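Local coordinates for nitrogen regulatory PII-like protein (Bacillus subtilis subsp. subtilis, PDB 4R25) that is required for full induction of the nrgAB operon under ammonium limitation, acting as a trimeric PII-family regulator of nitrogen metabolism, at residues 15-20 / 80-85; 23-28 / 72-77. One frame throughout, in Å; residues are numbered along the deposited sequence.

Contacts 1 and 2 join the same two helices, 15-25 and 72-83, at two places about 11 Å apart, centre to centre. The helices run roughly antiparallel, so the start of 15-25 meets the end of 72-83 in contact 1, and its end meets the start of 72-83 in contact 2. Contact 1 is the larger and better buried, burying 233 Å² of surface, both sides summed, against 161 Å². Both lie on the helical side of the four-stranded sheet. The zinc-binding residues Lys5, Glu7 and Glu64 belong to strands of that sheet, offset by one from residues that face the helices (Val6, Ile8, Ile63, Ile65), which probably places the metal on the other face.

Contact 1: residues 15-20 / 80-85; sequences FEKLKQ and KRVLKT
Val82 reaches across to Lys17 and Leu18 with a single methyl. Val82 CG1 lies against the aliphatic stem of Lys17, 3.8 Å from Lys17 CG, and also nears the start of the next residue, 3.9 Å from Leu18 N. The first torsion of Val82 explains this: CG1 stands opposite the backbone N (chi1 178°), carried out toward helix 15-25. A second apolar touch lies alongside, where Leu83 CD2 comes within 4.1 Å of Leu18 CG, the two leucines meeting at about a right angle. No hydrogen bond spans the segments. A short branched valine suits the place because the helices come near, Leu18 CA to Val82 CA being 6.3 Å. Lysine suits the exposed border: its methylenes cover the valine, then the chain turns at its last torsion (chi4 57°) to end at the ammonium group. Lys17 NZ stands 4.7 Å from Arg81 NH2, a likeness of charge probably eased by the salt bridge from Arg81 to Glu21, one turn beyond Lys17. Beneath the helix pair, Leu18 rests on Ile63 of strand 51-67, and Leu83 packs on Ile8 and Thr10 of strand 4-10. Leu83 also touches Ile104 of the third subunit. The contact thus closes the helical layer over the two central strands of the sheet.

Contact 2: residues 23-28 / 72-77; sequences GKIGVT and VDQVTE
Ile25 meets Gln74 and Val75 where the two helices of a ferredoxin-like beta-alpha-beta-beta-alpha-beta fold, the core of PII proteins, approach at the other end of their roughly antiparallel pairing. The apolar part belongs to Ile25 and Val75. Ile25 CG1 sits between the backbone N and the carbonyl carbon (chi1 84°), and from there Ile25 CD1 projects onto the first turn of helix 72-83, 3.9 Å from Val75 CA and 4.2 Å from Val75 CG2. A long, branched side chain suits this site, since the nearest CA atoms, those of Ile25 and Gln74, are 7.5 Å apart. Val75 continues inward onto Val6 of strand 4-10 and Ile65 and Val67 of strand 51-67, while Ile25 also packs on Val70 in the loop ahead of helix 72-83.

Polar atoms take part through van der Waals contact rather than hydrogen bonding. The side chains of Ile25 and Gln74 run alongside each other, pointing opposite ways; the glutamine, extended beyond CG, carries its amide oxygen OE1 to the branch point of Ile25, a task fitting for a long side chain with a polar end at an exposed border. Ile25 CD1 lies 3.6 Å from Gln74 O, which also accepts a hydrogen bond from Thr78 OG1.

The backbone turns away after Ile25 through a Schellman motif. At the positive phi of Gly26 (125°) a CB would run into the carbonyl O of Ile25, and glycine has none. Two bonds run back into the last turn, one of them Gly26 N to Gly23 O (3.3 Å). The chain then leads to Thr28, whose backbone bonds to the second subunit. At the outer border, Gln74 OE1 lies 3.6 Å from Ile25 CB.

Contact 1: residues 15-20 / 80-85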
ATOM      1  N   PHE A  15      14.216   3.515 -14.028  1.00 49.56           N
ATOM      2  CA  PHE A  15      13.593   4.414 -13.070  1.00 45.38           C
ATOM      3  C   PHE A  15      13.862   5.884 -13.436  1.00 57.55           C
ATOM      4  O   PHE A  15      12.969   6.725 -13.344  1.00 49.65           O
ATOM      5  CB  PHE A  15      14.087   4.078 -11.656  1.00 71.45           C
ATOM      6  CG  PHE A  15      13.245   4.658 -10.549  1.00 48.35           C
ATOM      7  CD1 PHE A  15      11.999   5.201 -10.809  1.00 53.26           C
ATOM      8  CD2 PHE A  15      13.720   4.684  -9.248  1.00 54.89           C
ATOM      9  CE1 PHE A  15      11.235   5.746  -9.790  1.00 44.59           C
ATOM     10  CE2 PHE A  15      12.963   5.231  -8.222  1.00 63.63           C
ATOM     11  CZ  PHE A  15      11.721   5.760  -8.492  1.00 47.41           C
ATOM     12  N   GLU A  16      15.082   6.182 -13.877  1.00 56.44           N
ATOM     13  CA  GLU A  16      15.473   7.557 -14.202  1.00 49.80           C
ATOM     14  C   GLU A  16      14.665   8.207 -15.330  1.00 44.03           C
ATOM     15  O   GLU A  16      14.199   9.334 -15.190  1.00 62.38           O
ATOM     16  CB  GLU A  16      16.964   7.642 -14.515  1.00 54.06           C
ATOM     17  CG  GLU A  16      17.419   9.047 -14.874  1.00 93.36           C
ATOM     18  CD  GLU A  16      17.186  10.047 -13.748  1.00108.48           C
ATOM     19  OE1 GLU A  16      17.385   9.680 -12.567  1.00109.11           O
ATOM     20  OE2 GLU A  16      16.793  11.198 -14.047  1.00 96.89           O
ATOM     21  N   LYS A  17      14.497   7.507 -16.445  1.00 52.10           N
ATOM     22  CA  LYS A  17      13.683   8.040 -17.535  1.00 50.52           C
ATOM     23  C   LYS A  17      12.265   8.314 -17.038  1.00 42.74           C
ATOM     24  O   LYS A  17      11.606   9.246 -17.507  1.00 55.08           O
ATOM     25  CB  LYS A  17      13.664   7.082 -18.736  1.00 53.27           C
ATOM     26  CG  LYS A  17      12.978   7.646 -19.996  1.00 64.48           C
ATOM     27  CD  LYS A  17      13.271   6.788 -21.243  1.00107.09           C
ATOM     28  CE  LYS A  17      12.262   7.017 -22.383  1.00 86.02           C
ATOM     29  NZ  LYS A  17      12.157   8.437 -22.828  1.00 92.07           N
ATOM     30  N   LEU A  18      11.804   7.508 -16.081  1.00 49.20           N
ATOM     31  CA  LEU A  18      10.467   7.669 -15.526  1.00 41.99           C
ATOM     32  C   LEU A  18      10.355   8.991 -14.767  1.00 41.29           C
ATOM     33  O   LEU A  18       9.414   9.760 -14.967  1.00 36.41           O
ATOM     34  CB  LEU A  18      10.146   6.505 -14.590  1.00 58.99           C
ATOM     35  CG  LEU A  18       8.798   5.782 -14.656  1.00 56.34           C
ATOM     36  CD1 LEU A  18       8.406   5.328 -13.259  1.00 66.05           C
ATOM     37  CD2 LEU A  18       7.693   6.640 -15.253  1.00 53.38           C
ATOM     38  N   LYS A  19      11.315   9.237 -13.885  1.00 33.81           N
ATOM     39  CA  LYS A  19      11.359  10.483 -13.135  1.00 46.36           C
ATOM     40  C   LYS A  19      11.368  11.686 -14.077  1.00 55.75           C
ATOM     41  O   LYS A  19      10.683  12.677 -13.817  1.00 54.14           O
ATOM     42  CB  LYS A  19      12.574  10.511 -12.209  1.00 46.17           C
ATOM     43  CG  LYS A  19      12.583   9.408 -11.169  1.00 39.20           C
ATOM     44  CD  LYS A  19      13.844   9.459 -10.334  1.00 47.37           C
ATOM     45  CE  LYS A  19      13.893   8.338  -9.320  1.00 49.22           C
ATOM     46  NZ  LYS A  19      15.161   8.409  -8.538  1.00 74.22           N
ATOM     47  N   GLN A  20      12.133  11.597 -15.168  1.00 46.94           N
ATOM     48  CA  GLN A  20      12.141  12.661 -16.179  1.00 49.03           C
ATOM     49  C   GLN A  20      10.760  12.875 -16.770  1.00 54.10           C
ATOM     50  O   GLN A  20      10.267  14.006 -16.835  1.00 53.53           O
ATOM     51  CB  GLN A  20      13.129  12.368 -17.320  1.00 42.11           C
ATOM     52  CG  GLN A  20      14.606  12.437 -16.933  1.00 41.01           C
ATOM     53  CD  GLN A  20      15.022  13.799 -16.398  1.00 62.84           C
ATOM     54  OE1 GLN A  20      14.771  14.835 -17.023  1.00 60.13           O
ATOM     55  NE2 GLN A  20      15.670  13.804 -15.238  1.00 42.47           N
ATOM     56  N   LYS A  80       3.391   3.599 -19.152  1.00 56.82           N
ATOM     57  CA  LYS A  80       3.412   2.521 -20.143  1.00 69.64           C
ATOM     58  C   LYS A  80       4.560   2.692 -21.129  1.00 68.07           C
ATOM     59  O   LYS A  80       5.424   1.827 -21.240  1.00 73.58           O
ATOM     60  CB  LYS A  80       2.089   2.452 -20.902  1.00 64.78           C
ATOM     61  CG  LYS A  80       0.905   2.131 -20.025  1.00 77.53           C
ATOM     62  CD  LYS A  80      -0.402   2.549 -20.674  1.00 78.28           C
ATOM     63  CE  LYS A  80      -0.766   1.658 -21.847  1.00 83.82           C
ATOM     64  NZ  LYS A  80      -2.189   1.876 -22.253  1.00 88.72           N
ATOM     65  N   ARG A  81       4.560   3.812 -21.845  1.00 65.07           N
ATOM     66  CA  ARG A  81       5.607   4.096 -22.817  1.00 56.08           C
ATOM     67  C   ARG A  81       6.979   3.792 -22.261  1.00 69.57           C
ATOM     68  O   ARG A  81       7.745   3.028 -22.843  1.00 76.39           O
ATOM     69  CB  ARG A  81       5.590   5.567 -23.201  1.00 63.61           C
ATOM     70  CG  ARG A  81       4.478   5.983 -24.114  1.00 64.89           C
ATOM     71  CD  ARG A  81       4.598   7.470 -24.359  1.00 81.54           C
ATOM     72  NE  ARG A  81       5.958   7.928 -24.088  1.00 71.40           N
ATOM     73  CZ  ARG A  81       6.249   8.995 -23.352  1.00 80.44           C
ATOM     74  NH1 ARG A  81       5.268   9.710 -22.820  1.00 68.37           N
ATOM     75  NH2 ARG A  81       7.514   9.351 -23.153  1.00 60.69           N
ATOM     76  N   VAL A  82       7.285   4.416 -21.131  1.00 51.54           N
ATOM     77  CA  VAL A  82       8.640   4.416 -20.600  1.00 55.62           C
ATOM     78  C   VAL A  82       9.098   3.039 -20.145  1.00 59.21           C
ATOM     79  O   VAL A  82      10.265   2.685 -20.305  1.00 63.04           O
ATOM     80  CB  VAL A  82       8.767   5.395 -19.419  1.00 52.49           C
ATOM     81  CG1 VAL A  82      10.164   5.349 -18.841  1.00 57.13           C
ATOM     82  CG2 VAL A  82       8.412   6.803 -19.858  1.00 50.56           C
ATOM     83  N   LEU A  83       8.171   2.267 -19.580  1.00 70.97           N
ATOM     84  CA  LEU A  83       8.508   1.002 -18.918  1.00 77.99           C
ATOM     85  C   LEU A  83       8.273  -0.232 -19.797  1.00 69.48           C
ATOM     86  O   LEU A  83       8.653  -1.350 -19.436  1.00 68.97           O
ATOM     87  CB  LEU A  83       7.740   0.876 -17.594  1.00 63.25           C
ATOM     88  CG  LEU A  83       7.995   1.987 -16.570  1.00 65.08           C
ATOM     89  CD1 LEU A  83       7.023   1.907 -15.397  1.00 47.32           C
ATOM     90  CD2 LEU A  83       9.434   1.942 -16.084  1.00 48.06           C
ATOM     91  N   LYS A  84       7.645  -0.017 -20.949  1.00 62.64           N
ATOM     92  CA  LYS A  84       7.386  -1.083 -21.913  1.00 68.90           C
ATOM     93  C   LYS A  84       8.671  -1.592 -22.565  1.00 72.97           C
ATOM     94  O   LYS A  84       9.454  -0.802 -23.102  1.00 66.90           O
ATOM     95  CB  LYS A  84       6.427  -0.569 -22.990  1.00 62.27           C
ATOM     96  CG  LYS A  84       6.348  -1.433 -24.233  1.00 99.37           C
ATOM     97  CD  LYS A  84       5.126  -2.346 -24.228  1.00 85.57           C
ATOM     98  CE  LYS A  84       3.827  -1.561 -24.364  1.00 92.40           C
ATOM     99  NZ  LYS A  84       3.898  -0.562 -25.470  1.00103.75           N
ATOM    100  N   THR A  85       8.894  -2.904 -22.507  1.00 65.41           N
ATOM    101  CA  THR A  85      10.013  -3.518 -23.216  1.00 69.80           C
ATOM    102  C   THR A  85       9.586  -4.819 -23.890  1.00 86.96           C
ATOM    103  O   THR A  85      10.410  -5.514 -24.481  1.00 89.01           O
ATOM    104  CB  THR A  85      11.213  -3.816 -22.292  1.00 77.72           C
ATOM    105  OG1 THR A  85      10.981  -5.030 -21.565  1.00 76.39           O
ATOM    106  CG2 THR A  85      11.470  -2.661 -21.331  1.00 58.10           C
TER

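Contact 2: residues 23-28 / 72-77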
ATOM      1  N   GLY A  23       8.071  13.888 -14.110  1.00 38.69           N
ATOM      2  CA  GLY A  23       8.399  15.271 -13.802  1.00 50.24           C
ATOM      3  C   GLY A  23       7.852  16.257 -14.829  1.00 53.67           C
ATOM      4  O   GLY A  23       7.303  17.298 -14.466  1.00 51.83           O
ATOM      5  N   LYS A  24       7.969  15.923 -16.114  1.00 44.64           N
ATOM      6  CA  LYS A  24       7.600  16.869 -17.167  1.00 44.43           C
ATOM      7  C   LYS A  24       6.112  17.108 -17.271  1.00 44.54           C
ATOM      8  O   LYS A  24       5.694  18.195 -17.664  1.00 51.86           O
ATOM      9  CB  LYS A  24       8.185  16.456 -18.518  1.00 50.31           C
ATOM     10  CG  LYS A  24       9.667  16.771 -18.618  1.00 56.98           C
ATOM     11  CD  LYS A  24      10.369  15.979 -19.715  1.00 48.83           C
ATOM     12  CE  LYS A  24      11.884  16.166 -19.583  1.00 60.26           C
ATOM     13  NZ  LYS A  24      12.693  15.315 -20.497  1.00 60.89           N
ATOM     14  N   ILE A  25       5.312  16.109 -16.910  1.00 46.19           N
ATOM     15  CA  ILE A  25       3.857  16.239 -17.015  1.00 48.84           C
ATOM     16  C   ILE A  25       3.222  16.827 -15.748  1.00 45.88           C
ATOM     17  O   ILE A  25       2.008  17.013 -15.686  1.00 52.18           O
ATOM     18  CB  ILE A  25       3.184  14.899 -17.355  1.00 59.81           C
ATOM     19  CG1 ILE A  25       2.951  14.065 -16.087  1.00 59.43           C
ATOM     20  CG2 ILE A  25       4.034  14.131 -18.352  1.00 50.15           C
ATOM     21  CD1 ILE A  25       2.474  12.653 -16.345  1.00 44.37           C
ATOM     22  N   GLY A  26       4.036  17.121 -14.739  1.00 44.36           N
ATOM     23  CA  GLY A  26       3.528  17.797 -13.558  1.00 47.24           C
ATOM     24  C   GLY A  26       3.750  17.154 -12.196  1.00 64.44           C
ATOM     25  O   GLY A  26       3.525  17.806 -11.178  1.00 50.66           O
ATOM     26  N   VAL A  27       4.182  15.893 -12.155  1.00 43.93           N
ATOM     27  CA  VAL A  27       4.412  15.233 -10.871  1.00 32.21           C
ATOM     28  C   VAL A  27       5.607  15.834 -10.137  1.00 51.30           C
ATOM     29  O   VAL A  27       6.699  15.939 -10.700  1.00 49.82           O
ATOM     30  CB  VAL A  27       4.645  13.725 -11.016  1.00 45.23           C
ATOM     31  CG1 VAL A  27       4.872  13.111  -9.649  1.00 44.20           C
ATOM     32  CG2 VAL A  27       3.467  13.068 -11.723  1.00 37.17           C
ATOM     33  N   THR A  28       5.399  16.216  -8.878  1.00 38.36           N
ATOM     34  CA  THR A  28       6.462  16.831  -8.082  1.00 41.08           C
ATOM     35  C   THR A  28       6.967  15.960  -6.926  1.00 38.84           C
ATOM     36  O   THR A  28       7.960  16.293  -6.285  1.00 45.24           O
ATOM     37  CB  THR A  28       6.035  18.201  -7.535  1.00 43.01           C
ATOM     38  OG1 THR A  28       5.026  18.028  -6.534  1.00 50.49           O
ATOM     39  CG2 THR A  28       5.478  19.067  -8.654  1.00 47.09           C
ATOM     40  N   VAL A  72      -4.741  11.360 -14.101  1.00 48.67           N
ATOM     41  CA  VAL A  72      -4.317   9.973 -13.988  1.00 58.69           C
ATOM     42  C   VAL A  72      -3.882   9.407 -15.337  1.00 54.98           C
ATOM     43  O   VAL A  72      -2.810   8.811 -15.446  1.00 54.85           O
ATOM     44  CB  VAL A  72      -5.439   9.086 -13.424  1.00 62.25           C
ATOM     45  CG1 VAL A  72      -5.057   7.625 -13.525  1.00 67.00           C
ATOM     46  CG2 VAL A  72      -5.712   9.445 -11.994  1.00 55.73           C
ATOM     47  N   ASP A  73      -4.711   9.597 -16.359  1.00 61.92           N
ATOM     48  CA  ASP A  73      -4.479   8.957 -17.651  1.00 52.23           C
ATOM     49  C   ASP A  73      -3.185   9.420 -18.330  1.00 59.19           C
ATOM     50  O   ASP A  73      -2.589   8.685 -19.125  1.00 57.08           O
ATOM     51  CB  ASP A  73      -5.699   9.136 -18.558  1.00 73.65           C
ATOM     52  CG  ASP A  73      -6.940   8.454 -18.005  1.00 95.38           C
ATOM     53  OD1 ASP A  73      -6.811   7.612 -17.094  1.00 82.44           O
ATOM     54  OD2 ASP A  73      -8.050   8.751 -18.497  1.00 96.42           O
ATOM     55  N   GLN A  74      -2.746  10.633 -18.006  1.00 49.34           N
ATOM     56  CA  GLN A  74      -1.459  11.120 -18.483  1.00 36.81           C
ATOM     57  C   GLN A  74      -0.333  10.452 -17.685  1.00 56.12           C
ATOM     58  O   GLN A  74       0.735  10.188 -18.227  1.00 53.38           O
ATOM     59  CB  GLN A  74      -1.384  12.651 -18.375  1.00 58.84           C
ATOM     60  CG  GLN A  74      -0.451  13.321 -19.388  1.00 68.71           C
ATOM     61  CD  GLN A  74      -0.490  14.852 -19.339  1.00 75.83           C
ATOM     62  OE1 GLN A  74       0.486  15.524 -19.690  1.00 60.80           O
ATOM     63  NE2 GLN A  74      -1.618  15.403 -18.906  1.00 59.47           N
ATOM     64  N   VAL A  75      -0.582  10.149 -16.407  1.00 63.59           N
ATOM     65  CA  VAL A  75       0.395   9.409 -15.597  1.00 40.27           C
ATOM     66  C   VAL A  75       0.544   7.972 -16.063  1.00 45.09           C
ATOM     67  O   VAL A  75       1.658   7.469 -16.216  1.00 58.17           O
ATOM     68  CB  VAL A  75       0.028   9.347 -14.096  1.00 50.40           C
ATOM     69  CG1 VAL A  75       1.032   8.460 -13.363  1.00 33.11           C
ATOM     70  CG2 VAL A  75      -0.009  10.734 -13.481  1.00 41.39           C
ATOM     71  N   THR A  76      -0.581   7.300 -16.273  1.00 48.70           N
ATOM     72  CA  THR A  76      -0.531   5.893 -16.641  1.00 60.97           C
ATOM     73  C   THR A  76       0.005   5.698 -18.052  1.00 52.29           C
ATOM     74  O   THR A  76       0.753   4.757 -18.305  1.00 54.49           O
ATOM     75  CB  THR A  76      -1.897   5.211 -16.492  1.00 53.35           C
ATOM     76  OG1 THR A  76      -2.789   5.699 -17.497  1.00 67.45           O
ATOM     77  CG2 THR A  76      -2.476   5.496 -15.121  1.00 46.20           C
ATOM     78  N   GLU A  77      -0.360   6.596 -18.965  1.00 56.82           N
ATOM     79  CA  GLU A  77       0.096   6.477 -20.350  1.00 62.95           C
ATOM     80  C   GLU A  77       1.603   6.658 -20.446  1.00 58.96           C
ATOM     81  O   GLU A  77       2.285   5.939 -21.180  1.00 62.68           O
ATOM     82  CB  GLU A  77      -0.608   7.488 -21.250  1.00 52.95           C
ATOM     83  CG  GLU A  77      -0.176   7.405 -22.707  1.00 78.10           C
ATOM     84  CD  GLU A  77      -0.627   6.118 -23.381  1.00 97.09           C
ATOM     85  OE1 GLU A  77      -1.565   5.464 -22.875  1.00101.25           O
ATOM     86  OE2 GLU A  77      -0.042   5.758 -24.424  1.00118.28           O
TER